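Local structure of SidF, inhibitor of growth family, member 3 (Legionella pneumophila subsp. pneumophila, 4FYE) at residues I72-N77 with G731-V736; E118-D123 with A146-S151; A125-F130 with S136-F141; F719-Q722 with A728-G731. The protein probably removes a phosphate group from membrane phosphoinositide lipids, acting as a phosphatidylinositol phosphate phosphatase of Legionella. The protein carries 1 engineered substitution. All coordinates share one frame; numbering follows the deposited sequence.

In the fold
The four contacts form one connected patch on the same side of the chain's centre. Contact 1 brings the chain's late helix 733-741 against helix 71-92, and contacts 2 and 3 lie along helix 136-163, with centres about 11 and 12 Å from that of contact 1. V148 of contact 2 touches A75 of contact 1, while L732 reaches from contact 1 to A127 and N138 of contact 3. I120 and A125 join contacts 2 and 3. Contact 4 shares G731 with contact 1 and meets contact 3 through N730, which approaches the backbone of D128 and L129. Contacts 2 and 4 do not touch; their nearest atoms are about 12 Å apart.

Contact 1: I72-N77 with G731-V736; sequences IQEANN and GLFGKV
E74 lays its aliphatic part over V736, joining two helices very distant in sequence: helix 71-92 and the beginning of helix 733-741. It is helix-to-helix packing of modest size, about 117 Å² in all, and its three touching residues are buried. The CA atoms of E74 and V736 stand 7.3 Å apart, and the two side chains cross at about a right angle. V736 CG1 does most of the touching: it lies 3.5 Å from E74 CG and 3.6 Å from E74 CD, so one methyl spans the passage from methylene to carboxylate. This methyl is placed anti to its own backbone N (chi1 170°). A branched residue suits the place, because V736 CG2 adds a second, looser touch on E74 CG at 4.0 Å.

The glutamate is bent at chi2 (-66°), which carries its carboxylate past the valine toward F733. Such an acid can be buried because both oxygens have hydrogen-bond partners elsewhere; E74 OE2 is bonded to the hydroxyls of S715 and Y34. These bonds probably fix the rotation of the group, and its stem remains available for apolar packing. F733 also packs on P69 and S715, so that S715 meets both the ring and the glutamate. An aromatic side chain suits this buried place because its flat ring can touch several neighbours at once. The F733 ring stands nearly perpendicular to the carboxylate and offers it an edge rather than a face: F733 CE1 is 3.9 Å from E74 OE2, which lies in the ring plane.

Contact 2: E118-D123 with A146-S151; sequences ETIPSD and AKVEGS
I120 presses its CG1 branch on V148, and the interactions that cross the contact are apolar. I120 CG1 lies 3.7 Å from V148 CG2, and the terminal I120 CD1 reaches the same methyl at 3.9 Å. The two side chains cross at about a right angle, so a single valine methyl meets the last two carbons of the isoleucine chain. I120 starts off to one side of the opposing helix, but with CG1 anti to the carbonyl carbon (chi1 -47°) its end swings nearer. A second, lighter touch joins I120 CD1 to K147 CB at 4.1 Å. The lysine lends its stem here, running past the isoleucine in the opposite direction, while its bent chain ends at the exposed surface.

No hydrogen bond crosses the contact; the bonds of T119 and S151 are made within their own helices. T119 OG1 is bonded to S115 O one turn back, and S151 OG donates a weak bond to K147 O.

Both I120 and V148 are buried, which suits branched aliphatic side chains. V148 also packs on F739 of helix 733-741, and I120 on A125 and Q144. I120 is the first residue past helix 98-119 to leave helical angles; its CA is 8.1 Å from the CA of V148. The arrangement is that of a loop connection between two consecutive helices, in which an apolar residue just past the end of helix 98-119 packs on the next helix in the chain, 136-163.

Contact 3: A125-F130 with S136-F141; sequences AKADLF and SANKDF
The F141 ring takes the methyl of A127 squarely on one face, a CH-pi contact between the loop that follows helix 98-119 and the opening turns of helix 136-163. A127 CB sits 3.4 Å from the centroid of the F141 ring and 5° off its normal. A small methyl suits this place, since it lets the loop backbone come close: F141 CD1 is 3.4 Å from A127 N. The phenylalanine reaches over because its CG stands anti to its backbone N (chi1 167°), and near the ring plane A125 O meets the edge at 3.3 Å from F141 CD1.

One turn earlier on the helix, the N138 side chain lies against the backbone of D128, a buried place where a polar amide is compatible with peptide groups. N138 N is itself bonded to S135 OG, at the helix start. Outside the contact, D128 OD2 makes a salt bridge with R63. The other carboxylate oxygen closes an Asx turn: F130 N donates to D128 OD1 at 3.0 Å, with an N-H...O angle of 163°, approaching from above the carboxylate plane.

Contact 4: F719-Q722 with A728-G731; sequences FEIQ and ADNG
Both I721 and G731 belong to irregular loop backbone ahead of helix 733-741, with their CA atoms 6.9 Å apart and no hydrogen bond between the two segments. I721 points toward the 728-731 turn and touches it through one methyl, I721 CD1, which lies 3.7 Å from D729 O. The branch gets there with CG1 anti to the carbonyl carbon (chi1 -66°) and the chain extended beyond it, which carries the side chain to the backbone of the turn.

What the methyl meets is an Asx turn: G731 N donates to D729 OD2 at 2.9 Å, from above the carboxylate plane and with an N-H...O angle of 146°, somewhat bent. D729 suits the position with two oxygens to share, since OD1 makes a salt bridge with R655 of helix 652-668. Beside it, N730 bonds through ND2 to S131 O and through OD1 to L732 N. Glycine readily accepts the positive phi of 82° at G731. I721 CD1 approaches to 3.9 Å from G731 N, on the side where a CB would point, and the absence of a side chain lets the methyl lie close to the backbone. The hydrogen bonds and the salt bridge are consistent with a turn whose shape is fixed by polar groups, against which I721 makes van der Waals contact.

Contact 1: I72-N77 with G731-V736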
loop_
_atom_site.group_PDB
_atom_site.type_symbol
_atom_site.label_atom_id
_atom_site.label_comp_id
_atom_site.label_asym_id
_atom_site.label_seq_id
_atom_site.Cartn_x
_atom_site.Cartn_y
_atom_site.Cartn_z
ATOM N N ILE A 72 17.408 -12.946 -19.449
ATOM C CA ILE A 72 16.767 -12.970 -20.780
ATOM C C ILE A 72 15.324 -12.455 -20.831
ATOM O O ILE A 72 15.011 -11.583 -21.649
ATOM C CB ILE A 72 16.866 -14.335 -21.432
ATOM C CG1 ILE A 72 18.354 -14.674 -21.525
ATOM C CG2 ILE A 72 16.274 -14.277 -22.869
ATOM C CD1 ILE A 72 18.577 -16.099 -22.032
ATOM N N GLN A 73 14.477 -12.978 -19.951
ATOM C CA GLN A 73 13.097 -12.547 -19.876
ATOM C C GLN A 73 12.990 -11.074 -19.541
ATOM O O GLN A 73 12.210 -10.392 -20.172
ATOM C CB GLN A 73 12.265 -13.381 -18.902
ATOM C CG GLN A 73 12.245 -14.851 -19.245
ATOM C CD GLN A 73 11.605 -15.086 -20.584
ATOM O OE1 GLN A 73 10.477 -14.620 -20.825
ATOM N NE2 GLN A 73 12.326 -15.768 -21.485
ATOM N N GLU A 74 13.785 -10.583 -18.602
ATOM C CA GLU A 74 13.686 -9.187 -18.195
ATOM C C GLU A 74 14.172 -8.294 -19.333
ATOM O O GLU A 74 13.633 -7.228 -19.564
ATOM C CB GLU A 74 14.532 -8.912 -16.934
ATOM C CG GLU A 74 14.091 -9.730 -15.709
ATOM C CD GLU A 74 12.684 -9.358 -15.194
ATOM O OE1 GLU A 74 12.130 -8.282 -15.520
ATOM O OE2 GLU A 74 12.108 -10.170 -14.463
ATOM N N ALA A 75 15.233 -8.720 -19.991
ATOM C CA ALA A 75 15.687 -8.060 -21.206
ATOM C C ALA A 75 14.590 -7.973 -22.262
ATOM O O ALA A 75 14.384 -6.903 -22.824
ATOM C CB ALA A 75 16.886 -8.759 -21.762
ATOM N N ASN A 76 13.873 -9.077 -22.515
ATOM C CA ASN A 76 12.724 -9.029 -23.430
ATOM C C ASN A 76 11.650 -8.072 -22.973
ATOM O O ASN A 76 11.161 -7.320 -23.792
ATOM C CB ASN A 76 12.086 -10.375 -23.633
ATOM C CG ASN A 76 12.944 -11.332 -24.444
ATOM O OD1 ASN A 76 13.999 -10.998 -24.934
ATOM N ND2 ASN A 76 12.506 -12.552 -24.514
ATOM N N ASN A 77 11.290 -8.081 -21.685
ATOM C CA ASN A 77 10.317 -7.135 -21.132
ATOM C C ASN A 77 10.740 -5.681 -21.332
ATOM O O ASN A 77 10.000 -4.846 -21.821
ATOM C CB ASN A 77 10.119 -7.382 -19.637
ATOM C CG ASN A 77 9.415 -8.678 -19.382
ATOM O OD1 ASN A 77 8.807 -9.234 -20.293
ATOM N ND2 ASN A 77 9.508 -9.186 -18.155
ATOM N N GLY A 731 17.524 -10.467 -2.356
ATOM C CA GLY A 731 17.438 -9.145 -2.975
ATOM C C GLY A 731 17.780 -9.101 -4.455
ATOM O O GLY A 731 17.759 -8.036 -5.048
ATOM N N LEU A 732 18.092 -10.228 -5.102
ATOM C CA LEU A 732 18.512 -10.158 -6.517
ATOM C C LEU A 732 17.533 -9.519 -7.517
ATOM O O LEU A 732 17.949 -9.059 -8.616
ATOM C CB LEU A 732 18.970 -11.528 -7.034
ATOM C CG LEU A 732 20.375 -11.898 -6.540
ATOM C CD1 LEU A 732 20.778 -13.252 -7.124
ATOM C CD2 LEU A 732 21.364 -10.810 -6.941
ATOM N N PHE A 733 16.239 -9.554 -7.219
ATOM C CA PHE A 733 15.294 -8.753 -7.981
ATOM C C PHE A 733 15.665 -7.271 -8.002
ATOM O O PHE A 733 15.309 -6.585 -8.970
ATOM C CB PHE A 733 13.804 -9.014 -7.604
ATOM C CG PHE A 733 13.147 -10.077 -8.478
ATOM C CD1 PHE A 733 13.152 -9.951 -9.854
ATOM C CD2 PHE A 733 12.531 -11.189 -7.921
ATOM C CE1 PHE A 733 12.554 -10.900 -10.681
ATOM C CE2 PHE A 733 11.916 -12.148 -8.737
ATOM C CZ PHE A 733 11.934 -12.007 -10.125
ATOM N N GLY A 734 16.412 -6.785 -6.991
ATOM C CA GLY A 734 16.881 -5.385 -7.000
ATOM C C GLY A 734 17.767 -5.020 -8.175
ATOM O O GLY A 734 17.620 -3.947 -8.765
ATOM N N LYS A 735 18.646 -5.930 -8.562
ATOM C CA LYS A 735 19.560 -5.737 -9.704
ATOM C C LYS A 735 18.820 -5.714 -11.021
ATOM O O LYS A 735 19.219 -5.030 -11.922
ATOM C CB LYS A 735 20.623 -6.861 -9.782
ATOM C CG LYS A 735 21.319 -7.237 -8.497
ATOM C CD LYS A 735 22.239 -6.122 -8.015
ATOM C CE LYS A 735 22.511 -6.295 -6.508
ATOM N NZ LYS A 735 23.064 -5.050 -5.873
ATOM N N VAL A 736 17.738 -6.455 -11.145
ATOM C CA VAL A 736 16.949 -6.316 -12.331
ATOM C C VAL A 736 16.240 -4.965 -12.317
ATOM O O VAL A 736 16.153 -4.287 -13.353
ATOM C CB VAL A 736 15.904 -7.426 -12.389
ATOM C CG1 VAL A 736 14.927 -7.120 -13.497
ATOM C CG2 VAL A 736 16.593 -8.720 -12.711
#

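Contact 2: E118-D123 with A146-S151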
loop_
_atom_site.group_PDB
_atom_site.type_symbol
_atom_site.label_atom_id
_atom_site.label_comp_id
_atom_site.label_asym_id
_atom_site.label_seq_id
_atom_site.Cartn_x
_atom_site.Cartn_y
_atom_site.Cartn_z
ATOM N N GLU A 118 22.096 -15.200 -28.281
ATOM C CA GLU A 118 23.316 -15.872 -28.695
ATOM C C GLU A 118 24.451 -15.705 -27.695
ATOM O O GLU A 118 25.407 -16.463 -27.761
ATOM C CB GLU A 118 23.794 -15.422 -30.071
ATOM C CG GLU A 118 22.817 -15.680 -31.219
ATOM C CD GLU A 118 23.063 -14.782 -32.464
ATOM O OE1 GLU A 118 24.067 -13.996 -32.497
ATOM O OE2 GLU A 118 22.241 -14.860 -33.423
ATOM N N THR A 119 24.365 -14.765 -26.750
ATOM C CA THR A 119 25.520 -14.478 -25.841
ATOM C C THR A 119 25.305 -14.861 -24.383
ATOM O O THR A 119 26.279 -15.014 -23.613
ATOM C CB THR A 119 25.914 -12.983 -25.829
ATOM O OG1 THR A 119 26.326 -12.611 -27.142
ATOM C CG2 THR A 119 27.106 -12.714 -24.879
ATOM N N ILE A 120 24.043 -14.967 -23.989
ATOM C CA ILE A 120 23.722 -15.342 -22.630
ATOM C C ILE A 120 23.255 -16.798 -22.637
ATOM O O ILE A 120 22.173 -17.097 -23.180
ATOM C CB ILE A 120 22.644 -14.430 -22.005
ATOM C CG1 ILE A 120 22.951 -12.928 -22.239
ATOM C CG2 ILE A 120 22.527 -14.704 -20.517
ATOM C CD1 ILE A 120 24.375 -12.500 -21.891
ATOM N N PRO A 121 24.072 -17.708 -22.052
ATOM C CA PRO A 121 23.581 -19.112 -21.933
ATOM C C PRO A 121 22.444 -19.187 -20.957
ATOM O O PRO A 121 22.488 -18.531 -19.928
ATOM C CB PRO A 121 24.805 -19.912 -21.445
ATOM C CG PRO A 121 25.798 -18.869 -20.944
ATOM C CD PRO A 121 25.516 -17.596 -21.720
ATOM N N SER A 122 21.429 -19.958 -21.326
ATOM C CA SER A 122 20.180 -20.100 -20.622
ATOM C C SER A 122 20.308 -20.419 -19.150
ATOM O O SER A 122 19.579 -19.870 -18.330
ATOM C CB SER A 122 19.372 -21.186 -21.292
ATOM O OG SER A 122 18.554 -20.556 -22.247
ATOM N N ASP A 123 21.269 -21.258 -18.829
ATOM C CA ASP A 123 21.403 -21.751 -17.487
ATOM C C ASP A 123 22.259 -20.851 -16.624
ATOM O O ASP A 123 22.238 -21.001 -15.406
ATOM C CB ASP A 123 21.917 -23.194 -17.478
ATOM C CG ASP A 123 20.768 -24.214 -17.580
ATOM O OD1 ASP A 123 19.657 -23.950 -17.033
ATOM O OD2 ASP A 123 20.967 -25.269 -18.218
ATOM N N ALA A 146 25.247 -8.052 -15.877
ATOM C CA ALA A 146 26.015 -6.840 -16.223
ATOM C C ALA A 146 26.218 -6.779 -17.765
ATOM O O ALA A 146 26.118 -5.722 -18.391
ATOM C CB ALA A 146 27.383 -6.815 -15.513
ATOM N N LYS A 147 26.509 -7.914 -18.357
ATOM C CA LYS A 147 26.550 -8.013 -19.788
ATOM C C LYS A 147 25.282 -7.414 -20.419
ATOM O O LYS A 147 25.325 -6.577 -21.279
ATOM C CB LYS A 147 26.638 -9.496 -20.171
ATOM C CG LYS A 147 27.943 -10.008 -20.813
ATOM C CD LYS A 147 28.961 -10.524 -19.817
ATOM C CE LYS A 147 29.378 -11.972 -20.121
ATOM N NZ LYS A 147 30.437 -12.287 -21.151
ATOM N N VAL A 148 24.135 -7.904 -20.006
ATOM C CA VAL A 148 22.876 -7.515 -20.584
ATOM C C VAL A 148 22.543 -6.039 -20.355
ATOM O O VAL A 148 21.988 -5.389 -21.250
ATOM C CB VAL A 148 21.769 -8.439 -20.017
ATOM C CG1 VAL A 148 20.401 -7.833 -20.145
ATOM C CG2 VAL A 148 21.811 -9.760 -20.771
ATOM N N GLU A 149 22.900 -5.514 -19.182
ATOM C CA GLU A 149 22.704 -4.117 -18.879
ATOM C C GLU A 149 23.457 -3.309 -19.892
ATOM O O GLU A 149 22.935 -2.335 -20.397
ATOM C CB GLU A 149 23.229 -3.763 -17.517
ATOM C CG GLU A 149 22.912 -2.331 -17.108
ATOM C CD GLU A 149 22.485 -2.213 -15.637
ATOM O OE1 GLU A 149 22.955 -3.013 -14.787
ATOM O OE2 GLU A 149 21.665 -1.315 -15.320
ATOM N N GLY A 150 24.670 -3.746 -20.195
ATOM C CA GLY A 150 25.495 -3.115 -21.220
ATOM C C GLY A 150 24.740 -3.069 -22.545
ATOM O O GLY A 150 24.680 -2.036 -23.185
ATOM N N SER A 151 24.139 -4.182 -22.953
ATOM C CA SER A 151 23.373 -4.208 -24.209
ATOM C C SER A 151 22.108 -3.358 -24.160
ATOM O O SER A 151 21.730 -2.770 -25.174
ATOM C CB SER A 151 23.021 -5.634 -24.612
ATOM O OG SER A 151 24.147 -6.438 -24.374
#

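Contact 3: A125-F130 with S136-F141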
loop_
_atom_site.group_PDB
_atom_site.type_symbol
_atom_site.label_atom_id
_atom_site.label_comp_id
_atom_site.label_asym_id
_atom_site.label_seq_id
_atom_site.Cartn_x
_atom_site.Cartn_y
_atom_site.Cartn_z
ATOM N N ALA A 125 21.504 -17.713 -16.939
ATOM C CA ALA A 125 20.633 -16.538 -16.985
ATOM C C ALA A 125 19.746 -16.439 -15.773
ATOM O O ALA A 125 19.130 -15.430 -15.558
ATOM C CB ALA A 125 19.770 -16.585 -18.237
ATOM N N LYS A 126 19.640 -17.488 -14.985
ATOM C CA LYS A 126 18.594 -17.500 -13.941
ATOM C C LYS A 126 19.215 -17.307 -12.587
ATOM O O LYS A 126 20.290 -17.820 -12.322
ATOM C CB LYS A 126 17.734 -18.783 -13.959
ATOM C CG LYS A 126 17.098 -19.105 -15.315
ATOM C CD LYS A 126 16.067 -20.242 -15.180
ATOM C CE LYS A 126 16.327 -21.339 -16.208
ATOM N NZ LYS A 126 15.737 -22.681 -15.880
ATOM N N ALA A 127 18.540 -16.563 -11.725
ATOM C CA ALA A 127 19.046 -16.374 -10.379
ATOM C C ALA A 127 18.338 -17.361 -9.494
ATOM O O ALA A 127 17.310 -17.887 -9.870
ATOM C CB ALA A 127 18.775 -14.961 -9.894
ATOM N N ASP A 128 18.908 -17.626 -8.325
ATOM C CA ASP A 128 18.200 -18.280 -7.251
ATOM C C ASP A 128 18.162 -17.301 -6.074
ATOM O O ASP A 128 19.216 -16.914 -5.509
ATOM C CB ASP A 128 18.869 -19.569 -6.856
ATOM C CG ASP A 128 18.166 -20.248 -5.625
ATOM O OD1 ASP A 128 16.995 -19.885 -5.261
ATOM O OD2 ASP A 128 18.793 -21.160 -5.015
ATOM N N LEU A 129 16.961 -16.863 -5.750
ATOM C CA LEU A 129 16.689 -15.875 -4.705
ATOM C C LEU A 129 16.867 -16.452 -3.307
ATOM O O LEU A 129 16.988 -15.671 -2.348
ATOM C CB LEU A 129 15.241 -15.429 -4.743
ATOM C CG LEU A 129 14.804 -14.393 -5.799
ATOM C CD1 LEU A 129 13.407 -13.920 -5.479
ATOM C CD2 LEU A 129 15.723 -13.200 -5.943
ATOM N N PHE A 130 16.952 -17.780 -3.167
ATOM C CA PHE A 130 16.807 -18.314 -1.814
ATOM C C PHE A 130 18.057 -18.982 -1.416
ATOM O O PHE A 130 18.077 -19.833 -0.610
ATOM C CB PHE A 130 15.661 -19.284 -1.751
ATOM C CG PHE A 130 14.393 -18.661 -2.214
ATOM C CD1 PHE A 130 13.900 -17.490 -1.557
ATOM C CD2 PHE A 130 13.713 -19.160 -3.336
ATOM C CE1 PHE A 130 12.752 -16.867 -2.007
ATOM C CE2 PHE A 130 12.562 -18.524 -3.783
ATOM C CZ PHE A 130 12.079 -17.378 -3.101
ATOM N N SER A 136 28.325 -19.790 -6.676
ATOM C CA SER A 136 28.893 -19.654 -8.017
ATOM C C SER A 136 27.770 -19.427 -9.075
ATOM O O SER A 136 27.967 -18.731 -10.088
ATOM C CB SER A 136 29.804 -20.825 -8.414
ATOM O OG SER A 136 29.095 -22.044 -8.273
ATOM N N ALA A 137 26.600 -20.000 -8.837
ATOM C CA ALA A 137 25.514 -19.860 -9.794
ATOM C C ALA A 137 24.941 -18.416 -9.842
ATOM O O ALA A 137 24.706 -17.884 -10.934
ATOM C CB ALA A 137 24.444 -20.932 -9.590
ATOM N N ASN A 138 24.810 -17.783 -8.683
ATOM C CA ASN A 138 24.368 -16.381 -8.668
ATOM C C ASN A 138 25.446 -15.375 -9.178
ATOM O O ASN A 138 25.132 -14.361 -9.741
ATOM C CB ASN A 138 23.787 -15.996 -7.298
ATOM C CG ASN A 138 22.392 -16.632 -7.013
ATOM O OD1 ASN A 138 22.059 -16.953 -5.872
ATOM N ND2 ASN A 138 21.524 -16.595 -7.990
ATOM N N LYS A 139 26.712 -15.706 -9.033
ATOM C CA LYS A 139 27.806 -14.896 -9.519
ATOM C C LYS A 139 27.798 -14.890 -11.026
ATOM O O LYS A 139 28.060 -13.841 -11.671
ATOM C CB LYS A 139 29.150 -15.489 -9.066
ATOM C CG LYS A 139 29.602 -14.942 -7.706
ATOM C CD LYS A 139 31.120 -15.006 -7.582
ATOM C CE LYS A 139 31.576 -16.051 -6.601
ATOM N NZ LYS A 139 32.899 -16.624 -7.004
ATOM N N ASP A 140 27.480 -16.051 -11.586
ATOM C CA ASP A 140 27.255 -16.145 -13.022
ATOM C C ASP A 140 26.044 -15.348 -13.501
ATOM O O ASP A 140 26.130 -14.593 -14.498
ATOM C CB ASP A 140 27.131 -17.605 -13.413
ATOM C CG ASP A 140 28.470 -18.311 -13.376
ATOM O OD1 ASP A 140 29.509 -17.590 -13.405
ATOM O OD2 ASP A 140 28.490 -19.570 -13.321
ATOM N N PHE A 141 24.927 -15.498 -12.779
ATOM C CA PHE A 141 23.780 -14.679 -13.036
ATOM C C PHE A 141 24.177 -13.224 -13.029
ATOM O O PHE A 141 23.842 -12.529 -14.009
ATOM C CB PHE A 141 22.677 -14.927 -12.024
ATOM C CG PHE A 141 21.582 -13.904 -12.045
ATOM C CD1 PHE A 141 20.501 -14.056 -12.886
ATOM C CD2 PHE A 141 21.594 -12.843 -11.182
ATOM C CE1 PHE A 141 19.438 -13.147 -12.870
ATOM C CE2 PHE A 141 20.549 -11.906 -11.163
ATOM C CZ PHE A 141 19.477 -12.054 -12.003
#

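Contact 4: F719-Q722 with A728-G731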
loop_
_atom_site.group_PDB
_atom_site.type_symbol
_atom_site.label_atom_id
_atom_site.label_comp_id
_atom_site.label_asym_id
_atom_site.label_seq_id
_atom_site.Cartn_x
_atom_site.Cartn_y
_atom_site.Cartn_z
ATOM N N PHE A 719 14.667 -2.624 -2.641
ATOM C CA PHE A 719 15.005 -2.430 -1.221
ATOM C C PHE A 719 16.369 -3.032 -0.770
ATOM O O PHE A 719 16.606 -4.208 -0.970
ATOM C CB PHE A 719 13.917 -3.032 -0.345
ATOM C CG PHE A 719 14.244 -2.965 1.143
ATOM C CD1 PHE A 719 14.394 -1.722 1.776
ATOM C CD2 PHE A 719 14.430 -4.135 1.900
ATOM C CE1 PHE A 719 14.699 -1.647 3.120
ATOM C CE2 PHE A 719 14.711 -4.040 3.244
ATOM C CZ PHE A 719 14.846 -2.813 3.855
ATOM N N GLU A 720 17.231 -2.264 -0.099
ATOM C CA GLU A 720 18.468 -2.866 0.404
ATOM C C GLU A 720 18.237 -3.528 1.719
ATOM O O GLU A 720 18.026 -2.852 2.734
ATOM C CB GLU A 720 19.534 -1.841 0.555
ATOM C CG GLU A 720 20.036 -1.376 -0.788
ATOM C CD GLU A 720 20.929 -0.157 -0.664
ATOM O OE1 GLU A 720 20.609 0.856 -1.335
ATOM O OE2 GLU A 720 21.921 -0.212 0.118
ATOM N N ILE A 721 18.287 -4.858 1.721
ATOM C CA ILE A 721 18.046 -5.577 2.946
ATOM C C ILE A 721 19.077 -5.120 4.001
ATOM O O ILE A 721 20.240 -4.956 3.664
ATOM C CB ILE A 721 18.026 -7.096 2.717
ATOM C CG1 ILE A 721 16.802 -7.458 1.842
ATOM C CG2 ILE A 721 17.942 -7.815 4.042
ATOM C CD1 ILE A 721 16.902 -8.822 1.128
ATOM N N GLN A 722 18.623 -4.881 5.242
ATOM C CA GLN A 722 19.465 -4.361 6.308
ATOM C C GLN A 722 19.967 -5.450 7.184
ATOM O O GLN A 722 21.076 -5.366 7.647
ATOM C CB GLN A 722 18.710 -3.376 7.208
ATOM C CG GLN A 722 18.444 -2.037 6.510
ATOM C CD GLN A 722 19.685 -1.407 5.934
ATOM O OE1 GLN A 722 19.868 -1.399 4.728
ATOM N NE2 GLN A 722 20.547 -0.883 6.789
ATOM N N ALA A 728 13.407 -14.258 3.352
ATOM C CA ALA A 728 13.726 -15.499 2.667
ATOM C C ALA A 728 14.628 -15.239 1.467
ATOM O O ALA A 728 15.558 -16.002 1.188
ATOM C CB ALA A 728 12.463 -16.177 2.221
ATOM N N ASP A 729 14.410 -14.138 0.769
ATOM C CA ASP A 729 15.132 -13.926 -0.497
ATOM C C ASP A 729 16.421 -13.050 -0.300
ATOM O O ASP A 729 16.651 -12.446 0.730
ATOM C CB ASP A 729 14.239 -13.265 -1.515
ATOM C CG ASP A 729 14.057 -11.806 -1.214
ATOM O OD1 ASP A 729 13.334 -11.543 -0.231
ATOM O OD2 ASP A 729 14.708 -10.927 -1.858
ATOM N N ASN A 730 17.257 -12.977 -1.315
ATOM C CA ASN A 730 18.538 -12.389 -1.146
ATOM C C ASN A 730 18.659 -11.029 -1.916
ATOM O O ASN A 730 19.770 -10.561 -2.141
ATOM C CB ASN A 730 19.542 -13.377 -1.665
ATOM C CG ASN A 730 19.397 -13.689 -3.203
ATOM O OD1 ASN A 730 18.669 -13.036 -3.933
ATOM N ND2 ASN A 730 20.155 -14.673 -3.682
ATOM N N GLY A 731 17.524 -10.467 -2.356
ATOM C CA GLY A 731 17.438 -9.145 -2.975
ATOM C C GLY A 731 17.780 -9.101 -4.455
ATOM O O GLY A 731 17.759 -8.036 -5.048
#